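Local coordinates for protein enoyl-CoA hydratase subunit I (Geobacillus kaustophilus, PDB 2PBP) that probably hydrates the double bond of enoyl-CoA thioesters in fatty-acid beta-oxidation, as crotonase-fold enoyl-CoA hydratases do, at residues A8-Q11 with G16-E19; A43-E48 with V94-I99; L205-E210 with R228-L233; Q240-A245 with K252-G257. All blocks are in the same frame, centred on the assembly; numbering follows the deposited sequence.

Interaction 1 of 4, residues A8-Q11 with G16-E19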
loop_
_atom_site.group_PDB
_atom_site.type_symbol
_atom_site.label_atom_id
_atom_site.label_comp_id
_atom_site.label_asym_id
_atom_site.label_seq_id
_atom_site.Cartn_x
_atom_site.Cartn_y
_atom_site.Cartn_z
ATOM N N ALA A 8 -8.197 -2.115 -31.042
ATOM C CA ALA A 8 -8.440 -0.786 -31.583
ATOM C C ALA A 8 -7.989 0.228 -30.540
ATOM O O ALA A 8 -8.469 0.214 -29.406
ATOM C CB ALA A 8 -9.919 -0.603 -31.890
ATOM N N ALA A 9 -7.056 1.096 -30.920
ATOM C CA ALA A 9 -6.544 2.106 -30.002
ATOM C C ALA A 9 -6.979 3.507 -30.408
ATOM O O ALA A 9 -7.125 3.809 -31.594
ATOM C CB ALA A 9 -5.020 2.030 -29.938
ATOM N N ARG A 10 -7.185 4.360 -29.412
ATOM C CA ARG A 10 -7.597 5.737 -29.647
ATOM C C ARG A 10 -7.197 6.592 -28.457
ATOM O O ARG A 10 -6.855 6.072 -27.396
ATOM C CB ARG A 10 -9.113 5.823 -29.853
ATOM C CG ARG A 10 -9.949 5.444 -28.638
ATOM C CD ARG A 10 -11.435 5.413 -28.989
ATOM N NE ARG A 10 -12.269 4.980 -27.869
ATOM C CZ ARG A 10 -12.641 5.762 -26.859
ATOM N NH1 ARG A 10 -12.259 7.033 -26.816
ATOM N NH2 ARG A 10 -13.394 5.267 -25.885
ATOM N N GLN A 11 -7.244 7.906 -28.634
ATOM C CA GLN A 11 -6.883 8.811 -27.556
ATOM C C GLN A 11 -7.982 9.813 -27.260
ATOM O O GLN A 11 -8.664 10.297 -28.161
ATOM C CB GLN A 11 -5.588 9.547 -27.897
ATOM C CG GLN A 11 -4.403 8.618 -28.075
ATOM C CD GLN A 11 -3.155 9.339 -28.527
ATOM O OE1 GLN A 11 -2.602 10.166 -27.799
ATOM N NE2 GLN A 11 -2.703 9.033 -29.739
ATOM N N GLY A 16 -5.019 7.236 -23.121
ATOM C CA GLY A 16 -4.921 6.333 -24.252
ATOM C C GLY A 16 -5.827 5.150 -23.971
ATOM O O GLY A 16 -5.767 4.563 -22.890
ATOM N N ILE A 17 -6.677 4.809 -24.936
ATOM C CA ILE A 17 -7.602 3.695 -24.772
ATOM C C ILE A 17 -7.267 2.541 -25.712
ATOM O O ILE A 17 -7.049 2.739 -26.907
ATOM C CB ILE A 17 -9.074 4.130 -25.047
ATOM C CG1 ILE A 17 -9.446 5.333 -24.175
ATOM C CG2 ILE A 17 -10.022 2.970 -24.783
ATOM C CD1 ILE A 17 -9.345 5.163 -22.642
ATOM N N ILE A 18 -7.220 1.336 -25.159
ATOM C CA ILE A 18 -6.968 0.151 -25.960
ATOM C C ILE A 18 -8.182 -0.753 -25.771
ATOM O O ILE A 18 -8.451 -1.236 -24.669
ATOM C CB ILE A 18 -5.692 -0.588 -25.512
ATOM C CG1 ILE A 18 -4.466 0.299 -25.772
ATOM C CG2 ILE A 18 -5.573 -1.905 -26.258
ATOM C CD1 ILE A 18 -3.186 -0.153 -25.074
ATOM N N GLU A 19 -8.929 -0.954 -26.848
ATOM C CA GLU A 19 -10.123 -1.781 -26.805
ATOM C C GLU A 19 -9.885 -3.104 -27.516
ATOM O O GLU A 19 -9.575 -3.126 -28.707
ATOM C CB GLU A 19 -11.291 -1.029 -27.461
ATOM C CG GLU A 19 -12.526 -1.875 -27.727
ATOM C CD GLU A 19 -13.621 -1.096 -28.442
ATOM O OE1 GLU A 19 -13.284 -0.181 -29.224
ATOM O OE2 GLU A 19 -14.812 -1.409 -28.235
HETATM O O HOH W 1 -10.749 2.088 -29.584
HETATM O O HOH W 2 -12.888 2.218 -27.744
#
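A8-Q11 and G16-E19 are the two arms of an antiparallel beta hairpin, paired backbone to backbone at the border of the larger sheet of the crotonase fold. Strand 7-12 is the outermost strand on this side within the chain, and strand 15-20 passes the pairing on to strand 52-57, so the hairpin opens the sheet at the N-terminus. The short segment axes come within 4.7 Å at 162°. A8 with E19 and R10 with I17 are hydrogen-bonded pairs, while A9 with I18 and Q11 with G16 are non-hydrogen-bonded ones. At the first of these, A8 N gives to E19 O over 2.9 Å and E19 N returns to A8 O over 2.8 Å. In the R10-I17 pair, I17 N meets R10 O at 2.8 Å almost in line with the carbonyl. Between the pairs, A9 CA makes a CA-H...O contact with I17 O at 3.2 Å.

A8, R10, I17 and E19 share one face of the hairpin. R10 and I17 lie side by side there: with CG set between the backbone N and the carbonyl carbon (chi1 65°), R10 runs its extended chain along the isoleucine and lays one face of its guanidinium, toward its rim, over I17 CG1. The other face of the hairpin carries I18, which packs on A40, V41 and F44 of helix 31-46. E19 OE2 forms a salt bridge with R58, and a water 2.8 Å from E19 OE1 donates to it and accepts from R10 NE at the edge of the guanidinium.

Interaction 2 of 4, residues A43-E48 with V94-I99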
loop_
_atom_site.group_PDB
_atom_site.type_symbol
_atom_site.label_atom_id
_atom_site.label_comp_id
_atom_site.label_asym_id
_atom_site.label_seq_id
_atom_site.Cartn_x
_atom_site.Cartn_y
_atom_site.Cartn_z
ATOM N N ALA A 43 3.523 1.268 -26.865
ATOM C CA ALA A 43 3.495 2.467 -27.698
ATOM C C ALA A 43 2.966 3.650 -26.884
ATOM O O ALA A 43 3.560 4.729 -26.880
ATOM C CB ALA A 43 2.620 2.236 -28.915
ATOM N N PHE A 44 1.846 3.445 -26.197
ATOM C CA PHE A 44 1.265 4.499 -25.373
ATOM C C PHE A 44 2.183 4.815 -24.188
ATOM O O PHE A 44 2.261 5.959 -23.744
ATOM C CB PHE A 44 -0.113 4.084 -24.832
ATOM C CG PHE A 44 -1.256 4.295 -25.800
ATOM C CD1 PHE A 44 -1.218 5.318 -26.745
ATOM C CD2 PHE A 44 -2.401 3.506 -25.717
ATOM C CE1 PHE A 44 -2.306 5.553 -27.588
ATOM C CE2 PHE A 44 -3.495 3.731 -26.553
ATOM C CZ PHE A 44 -3.447 4.758 -27.492
ATOM N N ASP A 45 2.867 3.797 -23.675
ATOM C CA ASP A 45 3.769 3.974 -22.535
ATOM C C ASP A 45 4.932 4.898 -22.900
ATOM O O ASP A 45 5.398 5.674 -22.062
ATOM C CB ASP A 45 4.289 2.607 -22.060
ATOM C CG ASP A 45 4.966 2.665 -20.690
ATOM O OD1 ASP A 45 4.625 3.541 -19.869
ATOM O OD2 ASP A 45 5.836 1.809 -20.422
ATOM N N ARG A 46 5.382 4.824 -24.153
ATOM C CA ARG A 46 6.490 5.655 -24.633
ATOM C C ARG A 46 6.045 7.072 -25.013
ATOM O O ARG A 46 6.871 7.980 -25.113
ATOM C CB ARG A 46 7.153 5.015 -25.859
ATOM C CG ARG A 46 7.719 3.618 -25.651
ATOM C CD ARG A 46 8.511 3.166 -26.880
ATOM N NE ARG A 46 7.687 3.021 -28.081
ATOM C CZ ARG A 46 7.084 1.892 -28.450
ATOM N NH1 ARG A 46 7.208 0.796 -27.715
ATOM N NH2 ARG A 46 6.359 1.859 -29.560
ATOM N N ASN A 47 4.744 7.251 -25.234
ATOM C CA ASN A 47 4.176 8.544 -25.621
ATOM C C ASN A 47 3.942 9.422 -24.389
ATOM O O ASN A 47 3.035 9.165 -23.601
ATOM C CB ASN A 47 2.843 8.325 -26.350
ATOM C CG ASN A 47 2.320 9.588 -27.020
ATOM O OD1 ASN A 47 2.632 10.705 -26.608
ATOM N ND2 ASN A 47 1.502 9.409 -28.052
ATOM N N GLU A 48 4.743 10.469 -24.230
ATOM C CA GLU A 48 4.590 11.342 -23.075
ATOM C C GLU A 48 3.281 12.123 -23.062
ATOM O O GLU A 48 2.928 12.734 -22.054
ATOM C CB GLU A 48 5.793 12.287 -22.962
ATOM C CG GLU A 48 7.023 11.593 -22.378
ATOM C CD GLU A 48 8.237 12.497 -22.278
ATOM O OE1 GLU A 48 8.138 13.568 -21.640
ATOM O OE2 GLU A 48 9.294 12.128 -22.834
ATOM N N VAL A 94 5.235 -1.934 -17.488
ATOM C CA VAL A 94 4.747 -0.684 -18.068
ATOM C C VAL A 94 4.729 0.338 -16.932
ATOM O O VAL A 94 4.174 0.077 -15.865
ATOM C CB VAL A 94 3.333 -0.868 -18.650
ATOM C CG1 VAL A 94 2.739 0.480 -19.051
ATOM C CG2 VAL A 94 3.401 -1.791 -19.858
ATOM N N LYS A 95 5.344 1.496 -17.149
ATOM C CA LYS A 95 5.414 2.509 -16.099
ATOM C C LYS A 95 4.252 3.485 -16.029
ATOM O O LYS A 95 3.950 4.014 -14.959
ATOM C CB LYS A 95 6.731 3.281 -16.211
ATOM C CG LYS A 95 7.947 2.427 -15.887
ATOM C CD LYS A 95 9.222 3.246 -15.861
ATOM C CE LYS A 95 10.424 2.381 -15.522
ATOM N NZ LYS A 95 10.294 1.748 -14.182
ATOM N N THR A 96 3.600 3.720 -17.159
ATOM C CA THR A 96 2.472 4.644 -17.204
ATOM C C THR A 96 1.270 4.049 -16.471
ATOM O O THR A 96 1.049 2.840 -16.512
ATOM C CB THR A 96 2.067 4.937 -18.664
ATOM O OG1 THR A 96 3.184 5.508 -19.361
ATOM C CG2 THR A 96 0.896 5.903 -18.714
ATOM N N PRO A 97 0.493 4.890 -15.767
ATOM C CA PRO A 97 -0.677 4.377 -15.051
ATOM C C PRO A 97 -1.613 3.625 -15.999
ATOM O O PRO A 97 -1.913 4.098 -17.100
ATOM C CB PRO A 97 -1.313 5.645 -14.485
ATOM C CG PRO A 97 -0.115 6.485 -14.168
ATOM C CD PRO A 97 0.748 6.299 -15.410
ATOM N N MET A 98 -2.060 2.450 -15.567
ATOM C CA MET A 98 -2.957 1.622 -16.365
ATOM C C MET A 98 -4.205 1.230 -15.594
ATOM O O MET A 98 -4.128 0.754 -14.460
ATOM C CB MET A 98 -2.255 0.345 -16.826
ATOM C CG MET A 98 -1.422 0.492 -18.076
ATOM S SD MET A 98 -1.575 -1.004 -19.073
ATOM C CE MET A 98 -0.857 -2.214 -17.954
ATOM N N ILE A 99 -5.355 1.423 -16.228
ATOM C CA ILE A 99 -6.636 1.097 -15.615
ATOM C C ILE A 99 -7.400 0.111 -16.486
ATOM O O ILE A 99 -7.458 0.258 -17.707
ATOM C CB ILE A 99 -7.514 2.358 -15.451
ATOM C CG1 ILE A 99 -6.777 3.409 -14.618
ATOM C CG2 ILE A 99 -8.854 1.979 -14.804
ATOM C CD1 ILE A 99 -6.095 2.969 -13.342
HETATM O O HOH W 3 3.080 7.554 -21.278
#
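The backbones of D45, in the last turn of helix 31-46, and T96, in the loop before strand 98-102, approach to 5.5 Å between their CA atoms, and the D45 side chain reaches across to take hold of that loop. Its CG stands anti to the backbone N (chi1 -167°), which carries the carboxylate out to the V94-T96 backbone. There OD1 of D45 accepts twice from one residue: the T96 hydroxyl, OG1, donates at 2.5 Å, very short, so the exact length is doubtful, and T96 N sits at 2.9 Å, on the syn side but 33° out of the carboxylate plane. D45 OD2 takes a weak bond from K95 N at 3.3 Å. In the crotonase fold this joins the end of a helix covering the larger sheet to the lead-in of one of its central parallel strands. The V94 CG1 methyl lies against the carboxylate, 3.5 Å from D45 CG. With an alanine in place of D45, the T96 hydroxyl and the K95 and T96 amides would probably lose the carboxylate they bond to, and the loop its tie to the helix. Beyond the carboxylate, a water lies 2.8 Å from both T96 OG1 and N47 O and links them.

Interaction 3 of 4, residues L205-E210 with R228-L233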
loop_
_atom_site.group_PDB
_atom_site.type_symbol
_atom_site.label_atom_id
_atom_site.label_comp_id
_atom_site.label_asym_id
_atom_site.label_seq_id
_atom_site.Cartn_x
_atom_site.Cartn_y
_atom_site.Cartn_z
ATOM N N LEU A 205 3.058 10.282 -10.304
ATOM C CA LEU A 205 2.297 9.039 -10.448
ATOM C C LEU A 205 3.213 7.883 -10.862
ATOM O O LEU A 205 3.077 6.759 -10.378
ATOM C CB LEU A 205 1.177 9.190 -11.484
ATOM C CG LEU A 205 0.074 10.219 -11.223
ATOM C CD1 LEU A 205 -1.137 9.885 -12.094
ATOM C CD2 LEU A 205 -0.322 10.214 -9.758
ATOM N N ARG A 206 4.154 8.179 -11.751
ATOM C CA ARG A 206 5.104 7.198 -12.260
ATOM C C ARG A 206 6.012 6.647 -11.161
ATOM O O ARG A 206 6.145 5.431 -11.006
ATOM C CB ARG A 206 5.954 7.846 -13.355
ATOM C CG ARG A 206 7.024 6.969 -14.007
ATOM C CD ARG A 206 7.933 7.876 -14.836
ATOM N NE ARG A 206 8.988 7.196 -15.584
ATOM C CZ ARG A 206 8.817 6.607 -16.763
ATOM N NH1 ARG A 206 7.622 6.598 -17.338
ATOM N NH2 ARG A 206 9.857 6.068 -17.393
ATOM N N LEU A 207 6.630 7.543 -10.399
ATOM C CA LEU A 207 7.535 7.127 -9.333
ATOM C C LEU A 207 6.818 6.516 -8.131
ATOM O O LEU A 207 7.390 5.689 -7.417
ATOM C CB LEU A 207 8.426 8.300 -8.911
ATOM C CG LEU A 207 9.689 8.455 -9.779
ATOM C CD1 LEU A 207 9.313 8.488 -11.258
ATOM C CD2 LEU A 207 10.445 9.718 -9.386
ATOM N N ILE A 208 5.573 6.921 -7.898
ATOM C CA ILE A 208 4.801 6.347 -6.799
ATOM C C ILE A 208 4.504 4.898 -7.172
ATOM O O ILE A 208 4.616 3.986 -6.346
ATOM C CB ILE A 208 3.455 7.095 -6.579
ATOM C CG1 ILE A 208 3.692 8.371 -5.766
ATOM C CG2 ILE A 208 2.456 6.172 -5.880
ATOM C CD1 ILE A 208 4.275 8.209 -4.337
ATOM N N LYS A 209 4.116 4.698 -8.427
ATOM C CA LYS A 209 3.807 3.366 -8.921
ATOM C C LYS A 209 5.034 2.460 -8.795
ATOM O O LYS A 209 4.914 1.305 -8.386
ATOM C CB LYS A 209 3.341 3.441 -10.380
ATOM C CG LYS A 209 3.120 2.084 -11.029
ATOM C CD LYS A 209 2.498 2.220 -12.414
ATOM C CE LYS A 209 2.533 0.889 -13.145
ATOM N NZ LYS A 209 1.807 0.940 -14.449
ATOM N N GLU A 210 6.211 2.979 -9.144
ATOM C CA GLU A 210 7.432 2.185 -9.041
ATOM C C GLU A 210 7.671 1.770 -7.596
ATOM O O GLU A 210 8.032 0.627 -7.319
ATOM C CB GLU A 210 8.655 2.971 -9.516
ATOM C CG GLU A 210 8.657 3.354 -10.973
ATOM C CD GLU A 210 9.982 3.969 -11.381
ATOM O OE1 GLU A 210 10.535 4.755 -10.582
ATOM O OE2 GLU A 210 10.467 3.670 -12.492
ATOM N N ARG A 228 12.746 6.594 -1.066
ATOM C CA ARG A 228 13.349 7.908 -0.858
ATOM C C ARG A 228 14.188 8.399 -2.038
ATOM O O ARG A 228 14.337 9.609 -2.226
ATOM C CB ARG A 228 14.172 7.924 0.440
ATOM C CG ARG A 228 15.385 7.013 0.465
ATOM C CD ARG A 228 15.901 6.839 1.891
ATOM N NE ARG A 228 14.893 6.219 2.747
ATOM C CZ ARG A 228 15.106 5.806 3.994
ATOM N NH1 ARG A 228 16.305 5.943 4.552
ATOM N NH2 ARG A 228 14.115 5.259 4.688
ATOM N N LYS A 229 14.738 7.480 -2.830
ATOM C CA LYS A 229 15.518 7.883 -3.996
ATOM C C LYS A 229 14.568 8.549 -4.992
ATOM O O LYS A 229 14.910 9.559 -5.614
ATOM C CB LYS A 229 16.208 6.676 -4.647
ATOM C CG LYS A 229 17.410 6.163 -3.869
ATOM C CD LYS A 229 18.529 7.201 -3.841
ATOM C CE LYS A 229 19.685 6.753 -2.962
ATOM N NZ LYS A 229 20.865 7.640 -3.100
ATOM N N ASN A 230 13.374 7.979 -5.144
ATOM C CA ASN A 230 12.380 8.556 -6.043
ATOM C C ASN A 230 11.913 9.894 -5.473
ATOM O O ASN A 230 11.635 10.830 -6.221
ATOM C CB ASN A 230 11.195 7.600 -6.245
ATOM C CG ASN A 230 11.426 6.624 -7.394
ATOM O OD1 ASN A 230 12.475 6.656 -8.040
ATOM N ND2 ASN A 230 10.446 5.759 -7.659
ATOM N N PHE A 231 11.835 9.981 -4.148
ATOM C CA PHE A 231 11.442 11.227 -3.488
ATOM C C PHE A 231 12.462 12.310 -3.871
ATOM O O PHE A 231 12.095 13.422 -4.254
ATOM C CB PHE A 231 11.445 11.037 -1.966
ATOM C CG PHE A 231 11.013 12.260 -1.193
ATOM C CD1 PHE A 231 9.664 12.532 -0.989
ATOM C CD2 PHE A 231 11.959 13.136 -0.663
ATOM C CE1 PHE A 231 9.261 13.658 -0.267
ATOM C CE2 PHE A 231 11.567 14.264 0.061
ATOM C CZ PHE A 231 10.213 14.524 0.260
ATOM N N TYR A 232 13.748 11.980 -3.764
ATOM C CA TYR A 232 14.802 12.935 -4.109
ATOM C C TYR A 232 14.666 13.392 -5.555
ATOM O O TYR A 232 14.772 14.584 -5.858
ATOM C CB TYR A 232 16.198 12.316 -3.961
ATOM C CG TYR A 232 16.610 11.887 -2.570
ATOM C CD1 TYR A 232 15.858 12.233 -1.444
ATOM C CD2 TYR A 232 17.780 11.152 -2.380
ATOM C CE1 TYR A 232 16.269 11.854 -0.159
ATOM C CE2 TYR A 232 18.199 10.771 -1.106
ATOM C CZ TYR A 232 17.439 11.124 -0.001
ATOM O OH TYR A 232 17.862 10.744 1.256
ATOM N N LEU A 233 14.446 12.428 -6.445
ATOM C CA LEU A 233 14.328 12.705 -7.873
ATOM C C LEU A 233 13.200 13.654 -8.240
ATOM O O LEU A 233 13.342 14.461 -9.160
ATOM C CB LEU A 233 14.176 11.395 -8.655
ATOM C CG LEU A 233 15.480 10.612 -8.843
ATOM C CD1 LEU A 233 15.190 9.235 -9.436
ATOM C CD2 LEU A 233 16.418 11.406 -9.748
#
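L207 sets its CG over one face of the N230 amide, 3.5 Å from N230 CG and almost directly above it, while ND2 at the end of that amide reaches two acceptors. The carboxylate of E210, which supplies one of them, has its plane only 15° from that of the amide, although the two side chains cross at about a right angle. This is the meeting point of an antiparallel helix pair, helix 202-217 with helix 220-234, in the C-terminal helical region of the crotonase fold. The short segment axes pass 9.8 Å apart, and L207 and N230 are the nearest residues across them.

N230 CG sits anti to its carbonyl carbon (chi1 -88°), which sends ND2 over to the other helix. That nitrogen donates twice: to the backbone O of L207 at 3.1 Å, and to OE1 of E210, which offers its anti lone pair. Both acceptors are tilted about 20° from the amide plane. A leucine in place of N230 would probably leave the L207 carbonyl and E210 OE1 without this donor, removing the polar link between the helices. The other oxygen of the glutamate, E210 OE2, forms a salt bridge with K95, so this carboxylate joins three pieces of chain. N230 also packs on M138 of the second subunit, where the two subunits meet. Further along, L207 CD2 rests 4.2 Å from L233 CB.

Interaction 4 of 4, residues Q240-A245 with K252-G257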
loop_
_atom_site.group_PDB
_atom_site.type_symbol
_atom_site.label_atom_id
_atom_site.label_comp_id
_atom_site.label_asym_id
_atom_site.label_seq_id
_atom_site.Cartn_x
_atom_site.Cartn_y
_atom_site.Cartn_z
ATOM N N GLN A 240 7.439 19.865 -9.361
ATOM C CA GLN A 240 7.510 19.963 -7.908
ATOM C C GLN A 240 7.455 21.440 -7.520
ATOM O O GLN A 240 6.773 21.820 -6.568
ATOM C CB GLN A 240 8.796 19.311 -7.394
ATOM C CG GLN A 240 9.144 19.640 -5.952
ATOM C CD GLN A 240 10.120 20.794 -5.857
ATOM O OE1 GLN A 240 11.171 20.774 -6.494
ATOM N NE2 GLN A 240 9.785 21.799 -5.054
ATOM N N LYS A 241 8.173 22.274 -8.263
ATOM C CA LYS A 241 8.164 23.708 -7.999
ATOM C C LYS A 241 6.761 24.272 -8.234
ATOM O O LYS A 241 6.260 25.062 -7.433
ATOM C CB LYS A 241 9.170 24.422 -8.904
ATOM C CG LYS A 241 10.621 24.208 -8.502
ATOM C CD LYS A 241 11.555 24.989 -9.412
ATOM C CE LYS A 241 12.973 25.017 -8.867
ATOM N NZ LYS A 241 13.565 23.661 -8.741
ATOM N N GLU A 242 6.138 23.859 -9.334
ATOM C CA GLU A 242 4.789 24.306 -9.689
ATOM C C GLU A 242 3.765 23.893 -8.633
ATOM O O GLU A 242 2.933 24.702 -8.210
ATOM C CB GLU A 242 4.403 23.733 -11.061
ATOM C CG GLU A 242 2.912 23.766 -11.423
ATOM C CD GLU A 242 2.316 25.164 -11.488
ATOM O OE1 GLU A 242 3.075 26.159 -11.502
ATOM O OE2 GLU A 242 1.073 25.261 -11.536
ATOM N N GLY A 243 3.833 22.636 -8.204
ATOM C CA GLY A 243 2.897 22.152 -7.204
ATOM C C GLY A 243 2.933 22.944 -5.910
ATOM O O GLY A 243 1.893 23.277 -5.342
ATOM N N MET A 244 4.134 23.257 -5.440
ATOM C CA MET A 244 4.270 23.999 -4.196
ATOM C C MET A 244 3.925 25.479 -4.347
ATOM O O MET A 244 3.400 26.091 -3.419
ATOM C CB MET A 244 5.678 23.802 -3.634
ATOM C CG MET A 244 5.949 22.330 -3.330
ATOM S SD MET A 244 7.502 21.968 -2.513
ATOM C CE MET A 244 7.342 20.189 -2.281
ATOM N N ALA A 245 4.201 26.052 -5.515
ATOM C CA ALA A 245 3.867 27.455 -5.739
ATOM C C ALA A 245 2.343 27.574 -5.832
ATOM O O ALA A 245 1.749 28.513 -5.302
ATOM C CB ALA A 245 4.518 27.965 -7.025
ATOM N N LYS A 252 -5.080 26.037 -8.616
ATOM C CA LYS A 252 -4.864 24.683 -9.111
ATOM C C LYS A 252 -3.499 24.570 -9.778
ATOM O O LYS A 252 -3.086 25.466 -10.515
ATOM C CB LYS A 252 -5.943 24.300 -10.132
ATOM C CG LYS A 252 -7.335 24.117 -9.546
ATOM C CD LYS A 252 -8.247 23.422 -10.543
ATOM C CE LYS A 252 -9.574 23.044 -9.907
ATOM N NZ LYS A 252 -10.377 22.168 -10.806
ATOM N N PRO A 253 -2.770 23.474 -9.516
ATOM C CA PRO A 253 -1.453 23.303 -10.137
ATOM C C PRO A 253 -1.642 22.891 -11.598
ATOM O O PRO A 253 -2.645 22.262 -11.948
ATOM C CB PRO A 253 -0.815 22.203 -9.292
ATOM C CG PRO A 253 -1.994 21.367 -8.902
ATOM C CD PRO A 253 -3.022 22.414 -8.524
ATOM N N ARG A 254 -0.686 23.257 -12.445
ATOM C CA ARG A 254 -0.751 22.930 -13.865
ATOM C C ARG A 254 0.496 22.118 -14.209
ATOM O O ARG A 254 1.483 22.651 -14.712
ATOM C CB ARG A 254 -0.797 24.222 -14.690
ATOM C CG ARG A 254 -1.925 25.175 -14.285
ATOM C CD ARG A 254 -3.295 24.542 -14.504
ATOM N NE ARG A 254 -4.383 25.376 -13.994
ATOM C CZ ARG A 254 -5.673 25.065 -14.090
ATOM N NH1 ARG A 254 -6.045 23.935 -14.679
ATOM N NH2 ARG A 254 -6.593 25.883 -13.596
ATOM N N PHE A 255 0.444 20.821 -13.927
ATOM C CA PHE A 255 1.583 19.941 -14.170
ATOM C C PHE A 255 1.840 19.671 -15.647
ATOM O O PHE A 255 0.906 19.483 -16.427
ATOM C CB PHE A 255 1.378 18.638 -13.401
ATOM C CG PHE A 255 1.210 18.844 -11.915
ATOM C CD1 PHE A 255 2.241 19.389 -11.157
ATOM C CD2 PHE A 255 0.013 18.518 -11.283
ATOM C CE1 PHE A 255 2.087 19.608 -9.785
ATOM C CE2 PHE A 255 -0.154 18.733 -9.911
ATOM C CZ PHE A 255 0.886 19.279 -9.161
ATOM N N GLN A 256 3.118 19.642 -16.020
ATOM C CA GLN A 256 3.506 19.426 -17.409
ATOM C C GLN A 256 4.333 18.162 -17.647
ATOM O O GLN A 256 4.759 17.899 -18.768
ATOM C CB GLN A 256 4.277 20.650 -17.915
ATOM C CG GLN A 256 3.487 21.951 -17.783
ATOM C CD GLN A 256 4.091 23.095 -18.577
ATOM O OE1 GLN A 256 4.280 22.990 -19.787
ATOM N NE2 GLN A 256 4.388 24.197 -17.898
ATOM N N GLY A 257 4.564 17.383 -16.595
ATOM C CA GLY A 257 5.332 16.159 -16.746
ATOM C C GLY A 257 6.821 16.380 -16.930
ATOM O O GLY A 257 7.478 15.631 -17.653
#
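The C-terminal tail of the crotonase fold doubles back here: after helix 238-248 the chain turns and K252-G257 runs without regular structure along the helical turns Q240-A245. The nearest backbone approach is G243 to P253, whose CA atoms are 5.4 Å apart. E242 carries the polar part. Its CG stands anti to the backbone N (chi1 164°) and the chain then bends at chi2, bringing the carboxylate up to the tail backbone. There R254 N donates to E242 OE2 at 2.8 Å with an N-H...O angle of 157°, arriving on the anti side, 19° out of the carboxylate plane. P253 CA lies 3.5 Å from the same E242 OE2.

The second half of the contact is apolar. F255, its CG anti to the carbonyl carbon, turns its ring back to the helix, and F255 CE1 comes to 3.7 Å from G243 CA, with E242 CG also near the ring at an oblique approach. A side chain at G243 would meet that ring tightly, so the glycine lets the phenylalanine lie close against the helix. P253 CB sits 4.3 Å from G243 CA beside it. Around the contact, D239 accepts from the backbone N atoms of Q256 and G257, and both P253 and F255 also pack on N134 of the second subunit.

E242 OE2 takes both the R251 guanidinium, in a salt bridge, and R254 N, and so holds the turn and the start of the tail against the helix. The charge of R251, helped by the amide N-H of R254, would be expected to favour the ionised carboxylate.

In the fold
Interactions 1 and 2 meet through F44, which lies on helix 31-46 and wedges its ring against the hairpin: F44 CE2 is 3.7 Å from I18 CG1. Interaction 2 is tied in turn to interaction 3, where K95 NZ and E210 OE2 form a salt bridge of 2.6 Å and K209 NZ lies 2.9 Å from V94 O. A continuous path thus runs from the edge of the larger sheet, over its covering helix, to the C-terminal helices. Interaction 4 touches none of the others, its nearest atoms about 5 Å from interaction 2 and about 7 Å from interaction 3; like interaction 3, it touches the second subunit.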